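Local coordinates for Sca-family protein (PDB 4LQ8) that is a rickettsial surface cell antigen, represented here by its N-terminal head-domain region, and probably takes part in cell adhesion, at residues Val69-Ile74 with Lys274-Ser278; Ile74-Lys78 with Gly323-Asp327; Leu196-Lys202 with Ser219-Asp225; Thr207-Gln211 with Glu296-Ile301. One frame throughout, in Å; residues are numbered along the deposited sequence.

Contact 1 of 4, residues Val69-Ile74 with Lys274-Ser278; sequences VRETII and KEISS
Helix 64-90 runs nearly alongside the last residues of strand 271-277, an outer strand of the mixed sheet, their axes 28° apart, and R70 reaches down from the helix to E275 at a classic beta bulge, where K274 and E275 both face H262. The extended R70 side chain grips one carboxylate oxygen side-on: NE meets E275 OE2 at 2.7 Å and NH2 meets the same OE2 at 2.8 Å. OE2 lies in the guanidinium plane and is met on its anti side, with both nitrogens somewhat out of the carboxylate plane; the two flat groups are turned 73° apart. E275 bends at chi2 (58°), which lifts its carboxylate toward the helix; the S325 hydroxyl is hydrogen-bonded to OE1, and the backbone N of Q324 to OE2. A water joins R70 NH2, weakly, to K274 O. Beside this polar end the packing is by van der Waals contact: I74 CD1 touches E275 CG at 3.4 Å, and the methyl V69 CG1 lies against S277 OG at 3.6 Å. The small S277 lets V69 and I73 come close over it, while its hydroxyl is hydrogen-bonded to those of T260 and Y149. The arginine and its neighbours thus give a buried carboxylate several donors, which would probably keep E275 ionised.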
loop_
_atom_site.group_PDB
_atom_site.type_symbol
_atom_site.label_atom_id
_atom_site.label_comp_id
_atom_site.label_asym_id
_atom_site.label_seq_id
_atom_site.Cartn_x
_atom_site.Cartn_y
_atom_site.Cartn_z
ATOM N N VAL A 69 3.390 9.809 -4.747
ATOM C CA VAL A 69 3.136 8.759 -3.755
ATOM C C VAL A 69 4.374 8.565 -2.835
ATOM O O VAL A 69 4.209 8.371 -1.637
ATOM C CB VAL A 69 2.598 7.448 -4.414
ATOM C CG1 VAL A 69 2.553 6.276 -3.431
ATOM C CG2 VAL A 69 1.206 7.697 -4.996
ATOM N N ARG A 70 5.590 8.650 -3.374
ATOM C CA ARG A 70 6.813 8.560 -2.539
ATOM C C ARG A 70 6.892 9.742 -1.578
ATOM O O ARG A 70 7.159 9.557 -0.395
ATOM C CB ARG A 70 8.072 8.540 -3.425
ATOM C CG ARG A 70 8.214 7.222 -4.168
ATOM C CD ARG A 70 9.252 7.316 -5.258
ATOM N NE ARG A 70 9.479 5.984 -5.803
ATOM C CZ ARG A 70 10.177 5.712 -6.902
ATOM N NH1 ARG A 70 10.754 6.690 -7.591
ATOM N NH2 ARG A 70 10.306 4.464 -7.318
ATOM N N GLU A 71 6.581 10.948 -2.076
ATOM C CA GLU A 71 6.640 12.183 -1.280
ATOM C C GLU A 71 5.556 12.325 -0.231
ATOM O O GLU A 71 5.789 12.991 0.776
ATOM C CB GLU A 71 6.583 13.419 -2.187
ATOM C CG GLU A 71 7.782 13.546 -3.095
ATOM C CD GLU A 71 7.783 14.801 -3.952
ATOM O OE1 GLU A 71 6.697 15.384 -4.173
ATOM O OE2 GLU A 71 8.878 15.211 -4.392
ATOM N N THR A 72 4.361 11.813 -0.496
ATOM C CA THR A 72 3.224 12.013 0.415
ATOM C C THR A 72 2.906 10.800 1.267
ATOM O O THR A 72 2.307 10.954 2.336
ATOM C CB THR A 72 1.957 12.465 -0.353
ATOM O OG1 THR A 72 1.450 11.352 -1.086
ATOM C CG2 THR A 72 2.219 13.610 -1.280
ATOM N N ILE A 73 3.267 9.600 0.804
ATOM C CA ILE A 73 2.980 8.381 1.567
ATOM C C ILE A 73 4.244 7.666 2.049
ATOM O O ILE A 73 4.439 7.519 3.261
ATOM C CB ILE A 73 2.032 7.401 0.775
ATOM C CG1 ILE A 73 0.679 8.087 0.331
ATOM C CG2 ILE A 73 1.787 6.080 1.551
ATOM C CD1 ILE A 73 -0.373 8.461 1.523
ATOM N N ILE A 74 5.060 7.134 1.102
ATOM C CA ILE A 74 6.197 6.262 1.440
ATOM C C ILE A 74 7.241 6.949 2.335
ATOM O O ILE A 74 7.570 6.402 3.389
ATOM C CB ILE A 74 6.822 5.609 0.180
ATOM C CG1 ILE A 74 5.754 4.737 -0.551
ATOM C CG2 ILE A 74 8.096 4.795 0.526
ATOM C CD1 ILE A 74 6.110 4.359 -1.992
ATOM N N LYS A 274 7.034 -0.298 -10.459
ATOM C CA LYS A 274 8.093 0.499 -9.823
ATOM C C LYS A 274 7.844 0.750 -8.352
ATOM O O LYS A 274 8.783 1.012 -7.587
ATOM C CB LYS A 274 8.225 1.874 -10.552
ATOM C CG LYS A 274 8.583 1.770 -12.054
ATOM C CD LYS A 274 10.044 1.439 -12.292
ATOM C CE LYS A 274 10.352 1.249 -13.753
ATOM N NZ LYS A 274 11.779 0.883 -13.959
ATOM N N GLU A 275 6.568 0.760 -7.963
ATOM C CA GLU A 275 6.229 1.136 -6.596
ATOM C C GLU A 275 4.856 0.673 -6.235
ATOM O O GLU A 275 4.004 0.488 -7.101
ATOM C CB GLU A 275 6.268 2.680 -6.503
ATOM C CG GLU A 275 6.661 3.249 -5.157
ATOM C CD GLU A 275 8.023 2.814 -4.641
ATOM O OE1 GLU A 275 8.072 1.812 -3.902
ATOM O OE2 GLU A 275 9.039 3.451 -4.985
ATOM N N ILE A 276 4.648 0.487 -4.938
ATOM C CA ILE A 276 3.357 0.200 -4.325
ATOM C C ILE A 276 3.274 1.049 -3.064
ATOM O O ILE A 276 4.293 1.582 -2.606
ATOM C CB ILE A 276 3.092 -1.305 -4.029
ATOM C CG1 ILE A 276 4.077 -1.867 -2.937
ATOM C CG2 ILE A 276 3.073 -2.153 -5.319
ATOM C CD1 ILE A 276 3.695 -3.291 -2.391
ATOM N N SER A 277 2.079 1.177 -2.498
ATOM C CA SER A 277 1.908 1.838 -1.204
ATOM C C SER A 277 0.662 1.319 -0.542
ATOM O O SER A 277 -0.237 0.804 -1.211
ATOM C CB SER A 277 1.854 3.364 -1.340
ATOM O OG SER A 277 0.547 3.858 -1.587
ATOM N N SER A 278 0.580 1.529 0.766
ATOM C CA SER A 278 -0.589 1.195 1.559
ATOM C C SER A 278 -0.473 1.880 2.902
ATOM O O SER A 278 0.638 2.277 3.278
ATOM C CB SER A 278 -0.685 -0.321 1.744
ATOM O OG SER A 278 0.173 -0.790 2.769
HETATM O O HOH W 1 11.179 1.973 -8.956
#

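Contact 2 of 4, residues Ile74-Lys78 with Gly323-Asp327; sequences IQPQK and GQSVD
K78 and Q324 make the direct polar link between helix 64-90 and the loop after helix 308-320. K78 NZ donates to Q324 O over 2.8 Å, with a C=O...N angle of 141° and a slight tilt out of the carbonyl plane. The lysine chain is extended beyond CG (chi2 -179°, chi3 -179°), and that full length carries the ammonium across to the loop backbone. T114 O is a further acceptor for it. Water supplies the second polar link: one molecule accepts from K78 NZ at 2.9 Å and donates to Q75 OE1 at 2.7 Å and to Q324 OE1 at 2.8 Å, joining two amide oxygens that could not bond to each other. The amide nitrogen of Q75 turns instead to D79 and K113 O.

Van der Waals contacts flank these bonds. Carbon meets carbon where the methylene K78 CE rests 3.7 Å from V326 CG1, the two side chains crossing at a slant, and F119 of helix 116-120 touches both residues. I74 sets methyls against oxygens, its CG2 3.8 Å from Q324 O and its CD1 3.7 Å from S325 OG; that hydroxyl is held by E275. Lysine suits the site because its long aliphatic stem can lie against valine while its charged end collects carbonyl oxygens. This is a helix-to-loop contact: helix 64-90, kinked at P76, is tied to the irregular connection between helix 308-320 and strand 329-332.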
loop_
_atom_site.group_PDB
_atom_site.type_symbol
_atom_site.label_atom_id
_atom_site.label_comp_id
_atom_site.label_asym_id
_atom_site.label_seq_id
_atom_site.Cartn_x
_atom_site.Cartn_y
_atom_site.Cartn_z
ATOM N N ILE A 74 5.060 7.134 1.102
ATOM C CA ILE A 74 6.197 6.262 1.440
ATOM C C ILE A 74 7.241 6.949 2.335
ATOM O O ILE A 74 7.570 6.402 3.389
ATOM C CB ILE A 74 6.822 5.609 0.180
ATOM C CG1 ILE A 74 5.754 4.737 -0.551
ATOM C CG2 ILE A 74 8.096 4.795 0.526
ATOM C CD1 ILE A 74 6.110 4.359 -1.992
ATOM N N GLN A 75 7.786 8.094 1.907
ATOM C CA GLN A 75 8.793 8.828 2.690
ATOM C C GLN A 75 8.224 9.328 4.028
ATOM O O GLN A 75 8.838 9.018 5.043
ATOM C CB GLN A 75 9.468 9.953 1.867
ATOM C CG GLN A 75 10.714 10.564 2.542
ATOM C CD GLN A 75 11.807 9.553 2.717
ATOM O OE1 GLN A 75 12.201 8.850 1.774
ATOM N NE2 GLN A 75 12.275 9.407 3.941
ATOM N N PRO A 76 7.041 9.981 4.114
ATOM C CA PRO A 76 6.535 10.398 5.446
ATOM C C PRO A 76 6.275 9.246 6.417
ATOM O O PRO A 76 6.448 9.432 7.623
ATOM C CB PRO A 76 5.235 11.164 5.115
ATOM C CG PRO A 76 5.424 11.635 3.733
ATOM C CD PRO A 76 6.153 10.499 3.049
ATOM N N GLN A 77 5.869 8.063 5.919
ATOM C CA GLN A 77 5.659 6.900 6.787
ATOM C C GLN A 77 6.985 6.520 7.438
ATOM O O GLN A 77 7.033 6.299 8.650
ATOM C CB GLN A 77 5.086 5.704 6.026
ATOM C CG GLN A 77 3.614 5.853 5.686
ATOM C CD GLN A 77 3.160 4.727 4.789
ATOM O OE1 GLN A 77 3.929 4.150 3.998
ATOM N NE2 GLN A 77 1.903 4.395 4.893
ATOM N N LYS A 78 8.060 6.470 6.624
ATOM C CA LYS A 78 9.431 6.215 7.063
ATOM C C LYS A 78 9.898 7.292 8.028
ATOM O O LYS A 78 10.507 6.956 9.028
ATOM C CB LYS A 78 10.390 6.212 5.855
ATOM C CG LYS A 78 10.266 4.994 4.966
ATOM C CD LYS A 78 11.268 5.101 3.845
ATOM C CE LYS A 78 11.185 3.931 2.895
ATOM N NZ LYS A 78 12.101 4.131 1.741
ATOM N N GLY A 323 12.669 0.381 -6.296
ATOM C CA GLY A 323 11.618 1.136 -5.626
ATOM C C GLY A 323 11.987 1.474 -4.195
ATOM O O GLY A 323 12.938 0.931 -3.636
ATOM N N GLN A 324 11.233 2.378 -3.589
ATOM C CA GLN A 324 11.493 2.831 -2.229
ATOM C C GLN A 324 10.641 2.151 -1.171
ATOM O O GLN A 324 10.906 2.318 0.022
ATOM C CB GLN A 324 11.320 4.335 -2.174
ATOM C CG GLN A 324 12.344 5.077 -3.031
ATOM C CD GLN A 324 12.076 6.555 -3.025
ATOM O OE1 GLN A 324 11.288 7.083 -2.226
ATOM N NE2 GLN A 324 12.670 7.249 -3.956
ATOM N N SER A 325 9.614 1.396 -1.590
ATOM C CA SER A 325 8.733 0.707 -0.651
ATOM C C SER A 325 9.511 -0.187 0.291
ATOM O O SER A 325 10.463 -0.871 -0.121
ATOM C CB SER A 325 7.711 -0.149 -1.395
ATOM O OG SER A 325 6.719 0.692 -1.949
ATOM N N VAL A 326 9.117 -0.164 1.560
ATOM C CA VAL A 326 9.685 -1.057 2.563
ATOM C C VAL A 326 8.518 -1.914 3.079
ATOM O O VAL A 326 7.366 -1.457 3.087
ATOM C CB VAL A 326 10.527 -0.323 3.645
ATOM C CG1 VAL A 326 11.783 0.259 3.012
ATOM C CG2 VAL A 326 9.719 0.780 4.314
ATOM N N ASP A 327 8.804 -3.161 3.435
ATOM C CA ASP A 327 7.785 -4.154 3.767
ATOM C C ASP A 327 6.809 -3.708 4.888
ATOM O O ASP A 327 5.591 -3.637 4.636
ATOM C CB ASP A 327 8.404 -5.532 4.042
ATOM C CG ASP A 327 7.353 -6.597 4.154
ATOM O OD1 ASP A 327 6.553 -6.531 5.092
ATOM O OD2 ASP A 327 7.265 -7.433 3.248
HETATM O O HOH W 2 11.274 6.620 0.493
#

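Contact 3 of 4, residues Leu196-Lys202 with Ser219-Asp225; sequences LNETTVK and SSYREID
E198 stretches out with its CG trans to the backbone N (chi1 -178°), whereas R222 sets its CG between N and the carbonyl carbon (chi1 68°); these turns let acid and base meet on one face of the two-stranded ladder. R222 NH1 donates to the anti lone pair of E198 OE2 at 2.8 Å, with the oxygen in the guanidinium plane and the two groups 65° apart. R181 also pairs with E198, and D32 with R222, so the bridge is one link in a longer chain of charges. I224 CD1 lies over one face of the R222 guanidinium, toward its rim.

On the other face V201 CB sits above the Y221 ring, 3.8 Å from its centroid, a CH-pi contact in which the beta-branched valine spreads both methyls toward the phenol oxygen.

Between these faces the antiparallel backbones are joined at two hydrogen-bonded pairs. T199 and E223 exchange bonds of 2.9 Å from T199 N to E223 O and, equally long, from E223 N to T199 O. V201 N reaches Y221 O at 2.8 Å, Y221 N returns to V201 O, and D225 N continues the pattern to N197 O. Near that end a water bridges N197 O, E223 O and T199 OG1. The buried charges of E198 and R222 probably offset one another, while the face of V201 and Y221 mixes that CH-pi contact with the polar T199 and E223.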
loop_
_atom_site.group_PDB
_atom_site.type_symbol
_atom_site.label_atom_id
_atom_site.label_comp_id
_atom_site.label_asym_id
_atom_site.label_seq_id
_atom_site.Cartn_x
_atom_site.Cartn_y
_atom_site.Cartn_z
ATOM N N LEU A 196 -7.744 -6.458 -15.229
ATOM C CA LEU A 196 -7.634 -6.713 -13.793
ATOM C C LEU A 196 -8.805 -7.571 -13.350
ATOM O O LEU A 196 -9.940 -7.299 -13.732
ATOM C CB LEU A 196 -7.596 -5.400 -12.984
ATOM C CG LEU A 196 -6.419 -4.442 -13.288
ATOM C CD1 LEU A 196 -6.683 -3.088 -12.682
ATOM C CD2 LEU A 196 -5.101 -5.013 -12.768
ATOM N N ASN A 197 -8.515 -8.645 -12.603
ATOM C CA ASN A 197 -9.532 -9.543 -12.069
ATOM C C ASN A 197 -9.753 -9.248 -10.588
ATOM O O ASN A 197 -8.808 -9.270 -9.821
ATOM C CB ASN A 197 -9.119 -11.014 -12.245
ATOM C CG ASN A 197 -10.197 -11.982 -11.834
ATOM O OD1 ASN A 197 -11.259 -12.076 -12.471
ATOM N ND2 ASN A 197 -9.985 -12.647 -10.698
ATOM N N GLU A 198 -10.994 -8.982 -10.199
ATOM C CA GLU A 198 -11.369 -8.741 -8.808
ATOM C C GLU A 198 -12.228 -9.936 -8.347
ATOM O O GLU A 198 -13.309 -10.160 -8.892
ATOM C CB GLU A 198 -12.161 -7.429 -8.692
ATOM C CG GLU A 198 -12.557 -7.061 -7.274
ATOM C CD GLU A 198 -13.791 -6.185 -7.213
ATOM O OE1 GLU A 198 -14.881 -6.681 -7.580
ATOM O OE2 GLU A 198 -13.677 -5.006 -6.815
ATOM N N THR A 199 -11.746 -10.672 -7.329
ATOM C CA THR A 199 -12.468 -11.802 -6.746
ATOM C C THR A 199 -13.013 -11.349 -5.411
ATOM O O THR A 199 -12.235 -10.930 -4.553
ATOM C CB THR A 199 -11.546 -13.038 -6.569
ATOM O OG1 THR A 199 -10.944 -13.341 -7.825
ATOM C CG2 THR A 199 -12.311 -14.283 -6.051
ATOM N N THR A 200 -14.341 -11.420 -5.234
ATOM C CA THR A 200 -14.964 -11.087 -3.953
ATOM C C THR A 200 -15.177 -12.431 -3.207
ATOM O O THR A 200 -15.700 -13.371 -3.786
ATOM C CB THR A 200 -16.265 -10.305 -4.164
ATOM O OG1 THR A 200 -15.941 -9.036 -4.698
ATOM C CG2 THR A 200 -17.052 -10.097 -2.875
ATOM N N VAL A 201 -14.737 -12.518 -1.944
ATOM C CA VAL A 201 -14.921 -13.714 -1.136
ATOM C C VAL A 201 -16.025 -13.378 -0.130
ATOM O O VAL A 201 -15.852 -12.486 0.698
ATOM C CB VAL A 201 -13.599 -14.170 -0.454
ATOM C CG1 VAL A 201 -13.808 -15.459 0.347
ATOM C CG2 VAL A 201 -12.484 -14.361 -1.484
ATOM N N LYS A 202 -17.165 -14.067 -0.230
ATOM C CA LYS A 202 -18.364 -13.853 0.590
ATOM C C LYS A 202 -18.699 -15.102 1.390
ATOM O O LYS A 202 -19.659 -15.079 2.156
ATOM C CB LYS A 202 -19.581 -13.576 -0.332
ATOM C CG LYS A 202 -19.616 -12.211 -0.994
ATOM C CD LYS A 202 -20.956 -11.975 -1.698
ATOM C CE LYS A 202 -20.972 -12.379 -3.163
ATOM N NZ LYS A 202 -20.337 -11.353 -4.040
ATOM N N SER A 219 -16.965 -10.438 7.064
ATOM C CA SER A 219 -17.955 -11.253 6.363
ATOM C C SER A 219 -17.776 -11.201 4.840
ATOM O O SER A 219 -18.331 -12.026 4.136
ATOM C CB SER A 219 -19.369 -10.861 6.789
ATOM O OG SER A 219 -19.583 -9.475 6.605
ATOM N N SER A 220 -16.959 -10.261 4.336
ATOM C CA SER A 220 -16.684 -10.181 2.900
ATOM C C SER A 220 -15.423 -9.372 2.676
ATOM O O SER A 220 -15.173 -8.406 3.396
ATOM C CB SER A 220 -17.857 -9.537 2.155
ATOM O OG SER A 220 -17.671 -9.567 0.753
ATOM N N TYR A 221 -14.634 -9.760 1.665
ATOM C CA TYR A 221 -13.420 -9.047 1.280
ATOM C C TYR A 221 -13.164 -9.330 -0.194
ATOM O O TYR A 221 -13.818 -10.201 -0.771
ATOM C CB TYR A 221 -12.190 -9.437 2.161
ATOM C CG TYR A 221 -11.713 -10.864 1.981
ATOM C CD1 TYR A 221 -10.771 -11.188 1.007
ATOM C CD2 TYR A 221 -12.201 -11.890 2.783
ATOM C CE1 TYR A 221 -10.315 -12.496 0.841
ATOM C CE2 TYR A 221 -11.750 -13.206 2.630
ATOM C CZ TYR A 221 -10.794 -13.497 1.670
ATOM O OH TYR A 221 -10.403 -14.792 1.456
ATOM N N ARG A 222 -12.234 -8.586 -0.807
ATOM C CA ARG A 222 -11.906 -8.830 -2.206
ATOM C C ARG A 222 -10.400 -8.932 -2.369
ATOM O O ARG A 222 -9.623 -8.463 -1.518
ATOM C CB ARG A 222 -12.480 -7.733 -3.127
ATOM C CG ARG A 222 -11.774 -6.378 -2.880
ATOM C CD ARG A 222 -12.172 -5.317 -3.862
ATOM N NE ARG A 222 -11.596 -4.024 -3.477
ATOM C CZ ARG A 222 -11.613 -2.961 -4.261
ATOM N NH1 ARG A 222 -12.130 -3.038 -5.483
ATOM N NH2 ARG A 222 -11.106 -1.813 -3.839
ATOM N N GLU A 223 -9.990 -9.522 -3.467
ATOM C CA GLU A 223 -8.576 -9.575 -3.811
ATOM C C GLU A 223 -8.433 -9.304 -5.294
ATOM O O GLU A 223 -9.197 -9.838 -6.101
ATOM C CB GLU A 223 -7.918 -10.908 -3.393
ATOM C CG GLU A 223 -8.568 -12.137 -3.996
ATOM C CD GLU A 223 -8.077 -13.438 -3.400
ATOM O OE1 GLU A 223 -7.456 -14.236 -4.136
ATOM O OE2 GLU A 223 -8.274 -13.638 -2.182
ATOM N N ILE A 224 -7.458 -8.469 -5.653
ATOM C CA ILE A 224 -7.209 -8.168 -7.062
ATOM C C ILE A 224 -5.924 -8.854 -7.507
ATOM O O ILE A 224 -4.919 -8.821 -6.794
ATOM C CB ILE A 224 -7.265 -6.646 -7.350
ATOM C CG1 ILE A 224 -8.698 -6.126 -7.115
ATOM C CG2 ILE A 224 -6.766 -6.332 -8.777
ATOM C CD1 ILE A 224 -8.813 -4.638 -6.845
ATOM N N ASP A 225 -5.972 -9.507 -8.668
ATOM C CA ASP A 225 -4.813 -10.207 -9.188
ATOM C C ASP A 225 -3.872 -9.232 -9.924
ATOM O O ASP A 225 -3.769 -9.261 -11.139
ATOM C CB ASP A 225 -5.260 -11.386 -10.068
ATOM C CG ASP A 225 -4.173 -12.405 -10.365
ATOM O OD1 ASP A 225 -3.155 -12.426 -9.634
ATOM O OD2 ASP A 225 -4.358 -13.213 -11.300
HETATM O O HOH W 3 -5.752 -9.576 -12.901
HETATM O O HOH W 4 -8.729 -11.869 -8.118
HETATM O O HOH W 5 -16.023 -14.312 3.197
#

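Contact 4 of 4, residues Thr207-Gln211 with Glu296-Ile301; sequences TLAKQ and EHGGEI
K210 and E296 cross at about a right angle, the lysine's aliphatic stem running over the carboxylate, with CB 3.5 Å from E296 OE2. Their charged ends do not pair. K210 NZ goes on to the backbone instead, donating to G299 O at 2.8 Å almost straight down the carbonyl, with E300 OE2 further off at 4.2 Å as a looser opposite charge. E296 turns OE1 to the backbone N of Q211, 2.9 Å away on its syn side and somewhat out of the carboxylate plane, in a nearly straight bond (172°). Extended chains on both residues provide the length for these crossed links. Next to them L208 CD1 meets I301 CD1 at 3.7 Å, the two branched side chains sliding past each other in opposite directions.

The acceptor carbonyl is set in place by a type I' turn from H297 to E300, closed by bonds between H297 and E300 in both directions. G298 and G299 suit its two central positions, since both have positive phi. Further out, I218 and Y294 pack on L208 and I301, while helix 135-155 holds the hairpin through K138, E142 and E145. The contact therefore joins the end of strand 206-209 and the loop that follows it to the hairpin of strands 292-297 and 300-304 in the mixed sheet.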
loop_
_atom_site.group_PDB
_atom_site.type_symbol
_atom_site.label_atom_id
_atom_site.label_comp_id
_atom_site.label_asym_id
_atom_site.label_seq_id
_atom_site.Cartn_x
_atom_site.Cartn_y
_atom_site.Cartn_z
ATOM N N THR A 207 -12.697 -14.207 11.901
ATOM C CA THR A 207 -12.593 -13.180 12.929
ATOM C C THR A 207 -11.125 -12.817 13.158
ATOM O O THR A 207 -10.253 -13.685 13.216
ATOM C CB THR A 207 -13.270 -13.645 14.236
ATOM O OG1 THR A 207 -14.666 -13.798 13.992
ATOM C CG2 THR A 207 -13.061 -12.663 15.394
ATOM N N LEU A 208 -10.865 -11.525 13.300
ATOM C CA LEU A 208 -9.552 -11.009 13.627
ATOM C C LEU A 208 -9.674 -10.162 14.896
ATOM O O LEU A 208 -10.779 -9.970 15.415
ATOM C CB LEU A 208 -8.897 -10.259 12.438
ATOM C CG LEU A 208 -9.688 -9.184 11.718
ATOM C CD1 LEU A 208 -9.748 -7.896 12.560
ATOM C CD2 LEU A 208 -9.064 -8.876 10.357
ATOM N N ALA A 209 -8.552 -9.692 15.426
ATOM C CA ALA A 209 -8.612 -8.866 16.627
ATOM C C ALA A 209 -7.941 -7.537 16.376
ATOM O O ALA A 209 -6.932 -7.480 15.667
ATOM C CB ALA A 209 -7.953 -9.575 17.800
ATOM N N LYS A 210 -8.513 -6.465 16.940
ATOM C CA LYS A 210 -7.910 -5.126 16.910
ATOM C C LYS A 210 -6.757 -5.165 17.937
ATOM O O LYS A 210 -6.711 -6.084 18.771
ATOM C CB LYS A 210 -8.916 -4.050 17.339
ATOM C CG LYS A 210 -10.088 -3.857 16.402
ATOM C CD LYS A 210 -10.897 -2.677 16.881
ATOM C CE LYS A 210 -12.195 -2.546 16.145
ATOM N NZ LYS A 210 -12.999 -1.404 16.658
ATOM N N GLN A 211 -5.842 -4.170 17.898
ATOM C CA GLN A 211 -4.712 -4.111 18.836
ATOM C C GLN A 211 -5.165 -4.172 20.312
ATOM O O GLN A 211 -4.472 -4.776 21.122
ATOM C CB GLN A 211 -3.796 -2.898 18.557
ATOM C CG GLN A 211 -2.403 -3.036 19.196
ATOM C CD GLN A 211 -1.732 -1.712 19.515
ATOM O OE1 GLN A 211 -2.359 -0.729 19.947
ATOM N NE2 GLN A 211 -0.418 -1.676 19.357
ATOM N N GLU A 296 -6.063 -1.537 10.721
ATOM C CA GLU A 296 -6.902 -0.893 11.706
ATOM C C GLU A 296 -6.634 0.572 11.376
ATOM O O GLU A 296 -5.481 0.917 11.172
ATOM C CB GLU A 296 -6.433 -1.249 13.113
ATOM C CG GLU A 296 -7.524 -1.033 14.140
ATOM C CD GLU A 296 -7.127 -1.398 15.553
ATOM O OE1 GLU A 296 -6.218 -2.246 15.735
ATOM O OE2 GLU A 296 -7.743 -0.838 16.485
ATOM N N HIS A 297 -7.672 1.386 11.176
ATOM C CA HIS A 297 -7.546 2.780 10.766
ATOM C C HIS A 297 -8.715 3.541 11.352
ATOM O O HIS A 297 -9.876 3.167 11.115
ATOM C CB HIS A 297 -7.565 2.874 9.221
ATOM C CG HIS A 297 -6.592 3.886 8.677
ATOM N ND1 HIS A 297 -6.930 5.236 8.559
ATOM C CD2 HIS A 297 -5.303 3.719 8.287
ATOM C CE1 HIS A 297 -5.853 5.834 8.082
ATOM N NE2 HIS A 297 -4.847 4.964 7.898
ATOM N N GLY A 298 -8.418 4.573 12.137
ATOM C CA GLY A 298 -9.436 5.354 12.838
ATOM C C GLY A 298 -10.298 4.498 13.759
ATOM O O GLY A 298 -11.499 4.731 13.883
ATOM N N GLY A 299 -9.701 3.463 14.343
ATOM C CA GLY A 299 -10.407 2.531 15.220
ATOM C C GLY A 299 -11.279 1.496 14.519
ATOM O O GLY A 299 -11.971 0.731 15.194
ATOM N N GLU A 300 -11.250 1.436 13.163
ATOM C CA GLU A 300 -12.043 0.472 12.389
ATOM C C GLU A 300 -11.123 -0.454 11.611
ATOM O O GLU A 300 -9.999 -0.087 11.284
ATOM C CB GLU A 300 -13.006 1.184 11.418
ATOM C CG GLU A 300 -14.074 2.049 12.077
ATOM C CD GLU A 300 -15.170 1.286 12.795
ATOM O OE1 GLU A 300 -16.090 0.790 12.109
ATOM O OE2 GLU A 300 -15.106 1.178 14.041
ATOM N N ILE A 301 -11.625 -1.636 11.263
ATOM C CA ILE A 301 -10.897 -2.624 10.487
ATOM C C ILE A 301 -11.299 -2.532 9.027
ATOM O O ILE A 301 -12.474 -2.438 8.713
ATOM C CB ILE A 301 -11.063 -4.063 11.074
ATOM C CG1 ILE A 301 -10.347 -4.194 12.456
ATOM C CG2 ILE A 301 -10.596 -5.146 10.082
ATOM C CD1 ILE A 301 -8.745 -4.322 12.434
#

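Contacts 1 and 2 lie side by side, centres about 6 Å apart, and share I74 of helix 64-90; E275 OE1 of contact 1 lies 2.6 Å from S325 OG of contact 2, probably a hydrogen bond. Together they fasten one helix to strand 271-277 and to the loop 323-327. Contacts 3 and 4, about 20 Å apart by centres, do not touch, but both reach the antiparallel sheet, where strands 215-224 and 206-209 are neighbours; contact 4 also reaches the mixed sheet of contact 1. Along the chain, contact 3 lies between the segments of contacts 1 and 2, contact 4 between those of contact 2, and the segments of contacts 3 and 4 alternate. Distant parts of the sequence are thereby joined into one compact helix-and-sheet body.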